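Local atomic coordinates of L-asparaginase I (Vibrio cholerae, PDB entry 2OCD), a protein that probably catalyses the hydrolysis of L-asparagine to L-aspartate and ammonium, working as a homotetrameric cytoplasmic enzyme of the asparaginase 1 family. Residues I87-G90 with Y96-S99; S117-P120 with S126-Q129. One frame throughout, in Å; residues are numbered along the deposited sequence.

Overall arrangement
From the N terminus, strand 5-12 leads to T14 and lies beside strand 84-88 in the mixed sheet of the N-terminal part of the chain. The turn beyond strand 84-88 leads into helix 94-104, and interaction 1 closes it, joining H89 to T97. The chain then returns through strand 112-115, the parallel neighbour of strand 84-88, and leaves it in a second loop, which interaction 2 closes against the first turn of helix 127-141. The two closures follow in series, neither nesting nor crossing. Their centres lie about 15 Å apart and their nearest atoms about 5 Å, without touching. Interaction 1 sits near T91 and interaction 2 beside T14, two predicted active-site residues.

Interaction 1: I87-G90 with Y96-S99; sequences ILHG and YTAS
The imidazole of H89 meets the hydroxyl of T97 edge-on, and this single pair carries the contact: of the 92 Å² buried between 87-90 and 96-99, nearly all falls on these two residues. H89 NE2 lies 2.9 Å from T97 OG1, a hydrogen bond in which either atom could be the donor. At 139° it is well bent, although OG1 stays near the ring plane. The two side chains approach from opposite directions, which lets them bridge backbones whose CA atoms, H89 to T97, are still 8.8 Å apart.

The methyl branch of T97 adds a nonpolar touch. Its CG2 stands anti to the backbone N and comes within 3.8 Å of H89 CD2, while CB approaches H89 NE2 at 3.4 Å. The imidazole thus meets a hydroxyl and a hydrocarbon branch of the same residue. Just past the end of the strand, H89 CG is swung anti to its own backbone N (chi1 -166°), which carries the ring across the gap. ND1 points at the carbonyl O of G90, but at a separation too short to be reliable, so a bond there is doubtful.

Both residues are buried. H89 also packs on V114 of strand 112-115 and on T11 of strand 5-12, whereas T97 rests on W68 and I71 of helix 65-78. The side chain of H89 is about 4 Å from that of S60, a predicted substrate-binding residue. Geometry and topology together describe a strand-to-helix turn at the C-terminal end of a central parallel strand, the edge on which alpha/beta folds commonly build their active sites.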
ATOM      1  N   ILE B  87     -11.566 -23.710 -14.378  1.00 12.47           N
ATOM      2  CA  ILE B  87     -11.137 -23.662 -15.758  1.00 11.97           C
ATOM      3  C   ILE B  87      -9.715 -23.119 -15.745  1.00 12.50           C
ATOM      4  O   ILE B  87      -9.490 -21.937 -15.427  1.00 12.23           O
ATOM      5  CB  ILE B  87     -12.075 -22.758 -16.590  1.00 11.81           C
ATOM      6  CG1 ILE B  87     -13.456 -23.400 -16.744  1.00 12.20           C
ATOM      7  CG2 ILE B  87     -11.517 -22.472 -17.983  1.00 12.41           C
ATOM      8  CD1 ILE B  87     -14.617 -22.368 -16.974  1.00  9.89           C
ATOM      9  N   LEU B  88      -8.761 -23.989 -16.081  1.00 12.47           N
ATOM     10  CA  LEU B  88      -7.358 -23.573 -16.337  1.00 12.49           C
ATOM     11  C   LEU B  88      -7.213 -23.039 -17.731  1.00 11.22           C
ATOM     12  O   LEU B  88      -7.695 -23.612 -18.659  1.00 11.82           O
ATOM     13  CB  LEU B  88      -6.352 -24.712 -16.127  1.00 12.73           C
ATOM     14  CG  LEU B  88      -6.369 -25.302 -14.719  1.00 13.14           C
ATOM     15  CD1 LEU B  88      -5.287 -26.423 -14.612  1.00 10.71           C
ATOM     16  CD2 LEU B  88      -6.228 -24.115 -13.625  1.00 10.74           C
ATOM     17  N   HIS B  89      -6.516 -21.930 -17.843  1.00 11.36           N
ATOM     18  CA  HIS B  89      -6.594 -21.018 -18.990  1.00 11.09           C
ATOM     19  C   HIS B  89      -5.301 -20.196 -19.029  1.00 10.57           C
ATOM     20  O   HIS B  89      -4.715 -19.940 -18.015  1.00  9.75           O
ATOM     21  CB  HIS B  89      -7.795 -20.101 -18.776  1.00 11.32           C
ATOM     22  CG  HIS B  89      -8.210 -19.328 -19.987  1.00 12.46           C
ATOM     23  ND1 HIS B  89      -7.414 -18.366 -20.575  1.00 12.76           N
ATOM     24  CD2 HIS B  89      -9.364 -19.347 -20.696  1.00 12.65           C
ATOM     25  CE1 HIS B  89      -8.059 -17.833 -21.595  1.00 10.60           C
ATOM     26  NE2 HIS B  89      -9.246 -18.406 -21.681  1.00 12.64           N
ATOM     27  N   GLY B  90      -4.829 -19.825 -20.206  1.00 11.07           N
ATOM     28  CA  GLY B  90      -3.725 -18.915 -20.303  1.00 10.95           C
ATOM     29  C   GLY B  90      -4.182 -17.516 -19.915  1.00 11.49           C
ATOM     30  O   GLY B  90      -5.345 -17.162 -20.120  1.00 10.53           O
ATOM     31  N   TYR B  96     -11.202 -11.962 -20.780  1.00 12.48           N
ATOM     32  CA  TYR B  96     -12.247 -11.973 -21.799  1.00 11.78           C
ATOM     33  C   TYR B  96     -13.019 -13.263 -21.688  1.00 12.17           C
ATOM     34  O   TYR B  96     -14.240 -13.279 -21.807  1.00 12.75           O
ATOM     35  CB  TYR B  96     -11.692 -11.845 -23.192  1.00 11.25           C
ATOM     36  CG  TYR B  96     -11.107 -10.495 -23.533  1.00 10.22           C
ATOM     37  CD1 TYR B  96      -9.771 -10.232 -23.314  1.00 10.74           C
ATOM     38  CD2 TYR B  96     -11.866  -9.520 -24.155  1.00 10.41           C
ATOM     39  CE1 TYR B  96      -9.203  -8.990 -23.636  1.00 11.45           C
ATOM     40  CE2 TYR B  96     -11.313  -8.297 -24.497  1.00 11.15           C
ATOM     41  CZ  TYR B  96      -9.985  -8.035 -24.223  1.00 11.62           C
ATOM     42  OH  TYR B  96      -9.411  -6.830 -24.559  1.00 13.90           O
ATOM     43  N   THR B  97     -12.335 -14.368 -21.467  1.00 11.56           N
ATOM     44  CA  THR B  97     -13.076 -15.580 -21.317  1.00 11.14           C
ATOM     45  C   THR B  97     -14.041 -15.504 -20.113  1.00 11.14           C
ATOM     46  O   THR B  97     -15.212 -15.862 -20.212  1.00 11.32           O
ATOM     47  CB  THR B  97     -12.135 -16.754 -21.236  1.00 10.59           C
ATOM     48  OG1 THR B  97     -11.593 -16.951 -22.551  1.00 12.84           O
ATOM     49  CG2 THR B  97     -12.880 -18.012 -20.798  1.00  9.12           C
ATOM     50  N   ALA B  98     -13.551 -15.036 -18.976  1.00 11.44           N
ATOM     51  CA  ALA B  98     -14.302 -15.167 -17.713  1.00 11.80           C
ATOM     52  C   ALA B  98     -15.550 -14.313 -17.843  1.00 12.32           C
ATOM     53  O   ALA B  98     -16.638 -14.664 -17.372  1.00 13.10           O
ATOM     54  CB  ALA B  98     -13.468 -14.710 -16.553  1.00 11.26           C
ATOM     55  N   SER B  99     -15.368 -13.196 -18.531  1.00 12.18           N
ATOM     56  CA  SER B  99     -16.425 -12.299 -18.835  1.00 12.57           C
ATOM     57  C   SER B  99     -17.510 -12.903 -19.719  1.00 12.40           C
ATOM     58  O   SER B  99     -18.715 -12.844 -19.390  1.00 12.48           O
ATOM     59  CB  SER B  99     -15.835 -11.077 -19.510  1.00 12.81           C
ATOM     60  OG  SER B  99     -15.164 -10.267 -18.549  1.00 15.28           O
TER

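Interaction 2: S117-P120 with S126-Q129; sequences SQIP and SDGQ
The carboxylate of D127 turns its oxygen edge to the backbone of Q118 and I119, whose N-H groups lie close to its plane, while S117 CB sits over one face, 3.5 Å from D127 CG. This is the start of helix 127-141, with S126 at the N-cap, held against the loop that follows strand 112-115. Q118 N donates to D127 OD2 at 2.9 Å in a nearly straight bond (165°), and I119 N donates to D127 OD1 at 3.1 Å. Each oxygen uses its syn lone pair; a weak bond from Q118 N to OD1 adds to the pair. Successive amides therefore share one carboxylate, which restrains its rotation. D127 reaches them because its CG sits between the backbone N and the carbonyl carbon (chi1 52°). The side chain of Q118 crosses that of D127 at about a right angle, their amide and carboxylate planes 72° apart; Q118 NE2 donates to G168 O.

On the helix side, S126 OG is anti to the backbone N and accepts the capping bond from G128 N. That hydroxyl also donates to I119 O, linking the cap to the loop. S117 CB lies against the backbone of G128, 3.3 Å from its N.

I185 of a neighbouring subunit packs on Q118, I119 and D127, placing this face at a subunit interface. Within the chain, P120 is about 4 Å, side chain to side chain, from T14, the predicted nucleophile, so the loop probably borders the active site. The carbonyl of I119 is gripped twice: S117 OG and S126 OG, each 2.6 Å from I119 O, approach from opposite faces of its plane, each well out of it and neither on a lone pair.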
ATOM      1  N   SER B 117      -1.518 -19.588 -14.209  1.00 16.58           N
ATOM      2  CA  SER B 117      -0.290 -19.175 -13.600  1.00 18.03           C
ATOM      3  C   SER B 117       0.694 -18.605 -14.634  1.00 18.40           C
ATOM      4  O   SER B 117       0.561 -18.825 -15.820  1.00 17.34           O
ATOM      5  CB  SER B 117       0.324 -20.361 -12.853  1.00 18.36           C
ATOM      6  OG  SER B 117       0.979 -21.253 -13.753  1.00 20.30           O
ATOM      7  N   GLN B 118       1.654 -17.825 -14.146  1.00 20.03           N
ATOM      8  CA  GLN B 118       2.721 -17.293 -14.978  1.00 21.12           C
ATOM      9  C   GLN B 118       3.732 -18.370 -15.229  1.00 20.61           C
ATOM     10  O   GLN B 118       4.333 -18.398 -16.271  1.00 21.17           O
ATOM     11  CB  GLN B 118       3.472 -16.148 -14.276  1.00 21.58           C
ATOM     12  CG  GLN B 118       2.676 -14.897 -14.068  1.00 24.15           C
ATOM     13  CD  GLN B 118       3.467 -13.817 -13.287  1.00 25.60           C
ATOM     14  OE1 GLN B 118       2.933 -13.186 -12.343  1.00 26.19           O
ATOM     15  NE2 GLN B 118       4.745 -13.607 -13.675  1.00 27.62           N
ATOM     16  N   ILE B 119       3.970 -19.205 -14.230  1.00 20.39           N
ATOM     17  CA  ILE B 119       5.058 -20.175 -14.278  1.00 20.46           C
ATOM     18  C   ILE B 119       4.453 -21.585 -14.374  1.00 20.29           C
ATOM     19  O   ILE B 119       3.530 -21.921 -13.632  1.00 20.51           O
ATOM     20  CB  ILE B 119       5.934 -20.080 -12.987  1.00 20.85           C
ATOM     21  CG1 ILE B 119       6.505 -18.662 -12.766  1.00 22.15           C
ATOM     22  CG2 ILE B 119       7.052 -21.041 -13.030  1.00 19.27           C
ATOM     23  CD1 ILE B 119       7.415 -18.173 -13.861  1.00 22.12           C
ATOM     24  N   PRO B 120       4.977 -22.441 -15.254  1.00 19.52           N
ATOM     25  CA  PRO B 120       4.367 -23.766 -15.227  1.00 19.70           C
ATOM     26  C   PRO B 120       4.468 -24.424 -13.859  1.00 19.39           C
ATOM     27  O   PRO B 120       5.429 -24.196 -13.170  1.00 19.75           O
ATOM     28  CB  PRO B 120       5.178 -24.563 -16.239  1.00 19.11           C
ATOM     29  CG  PRO B 120       5.958 -23.575 -16.992  1.00 20.07           C
ATOM     30  CD  PRO B 120       6.076 -22.325 -16.214  1.00 19.04           C
ATOM     31  N   SER B 126       6.425 -22.313  -8.742  1.00 21.67           N
ATOM     32  CA  SER B 126       5.314 -21.847  -9.534  1.00 20.65           C
ATOM     33  C   SER B 126       4.141 -21.262  -8.707  1.00 20.67           C
ATOM     34  O   SER B 126       3.780 -21.768  -7.677  1.00 20.84           O
ATOM     35  CB  SER B 126       4.782 -23.002 -10.367  1.00 20.43           C
ATOM     36  OG  SER B 126       3.676 -22.590 -11.157  1.00 18.66           O
ATOM     37  N   ASP B 127       3.508 -20.227  -9.231  1.00 20.61           N
ATOM     38  CA  ASP B 127       2.298 -19.684  -8.658  1.00 21.01           C
ATOM     39  C   ASP B 127       1.124 -20.597  -8.948  1.00 21.34           C
ATOM     40  O   ASP B 127       0.074 -20.530  -8.294  1.00 21.73           O
ATOM     41  CB  ASP B 127       2.027 -18.254  -9.186  1.00 21.33           C
ATOM     42  CG  ASP B 127       2.050 -18.157 -10.719  1.00 22.72           C
ATOM     43  OD1 ASP B 127       2.907 -18.765 -11.399  1.00 24.47           O
ATOM     44  OD2 ASP B 127       1.208 -17.443 -11.261  1.00 26.10           O
ATOM     45  N   GLY B 128       1.289 -21.462  -9.941  1.00 21.58           N
ATOM     46  CA  GLY B 128       0.281 -22.454 -10.230  1.00 21.46           C
ATOM     47  C   GLY B 128      -0.191 -23.290  -9.052  1.00 21.20           C
ATOM     48  O   GLY B 128      -1.382 -23.608  -8.956  1.00 20.78           O
ATOM     49  N   GLN B 129       0.699 -23.679  -8.156  1.00 21.11           N
ATOM     50  CA  GLN B 129       0.241 -24.669  -7.183  1.00 22.21           C
ATOM     51  C   GLN B 129      -0.715 -23.988  -6.219  1.00 21.29           C
ATOM     52  O   GLN B 129      -1.797 -24.488  -5.986  1.00 21.31           O
ATOM     53  CB  GLN B 129       1.370 -25.439  -6.471  1.00 22.33           C
ATOM     54  CG  GLN B 129       2.194 -24.601  -5.506  1.00 24.78           C
ATOM     55  CD  GLN B 129       2.711 -25.384  -4.298  1.00 26.54           C
ATOM     56  OE1 GLN B 129       3.678 -24.943  -3.640  1.00 30.27           O
ATOM     57  NE2 GLN B 129       2.066 -26.538  -3.986  1.00 28.94           N
TER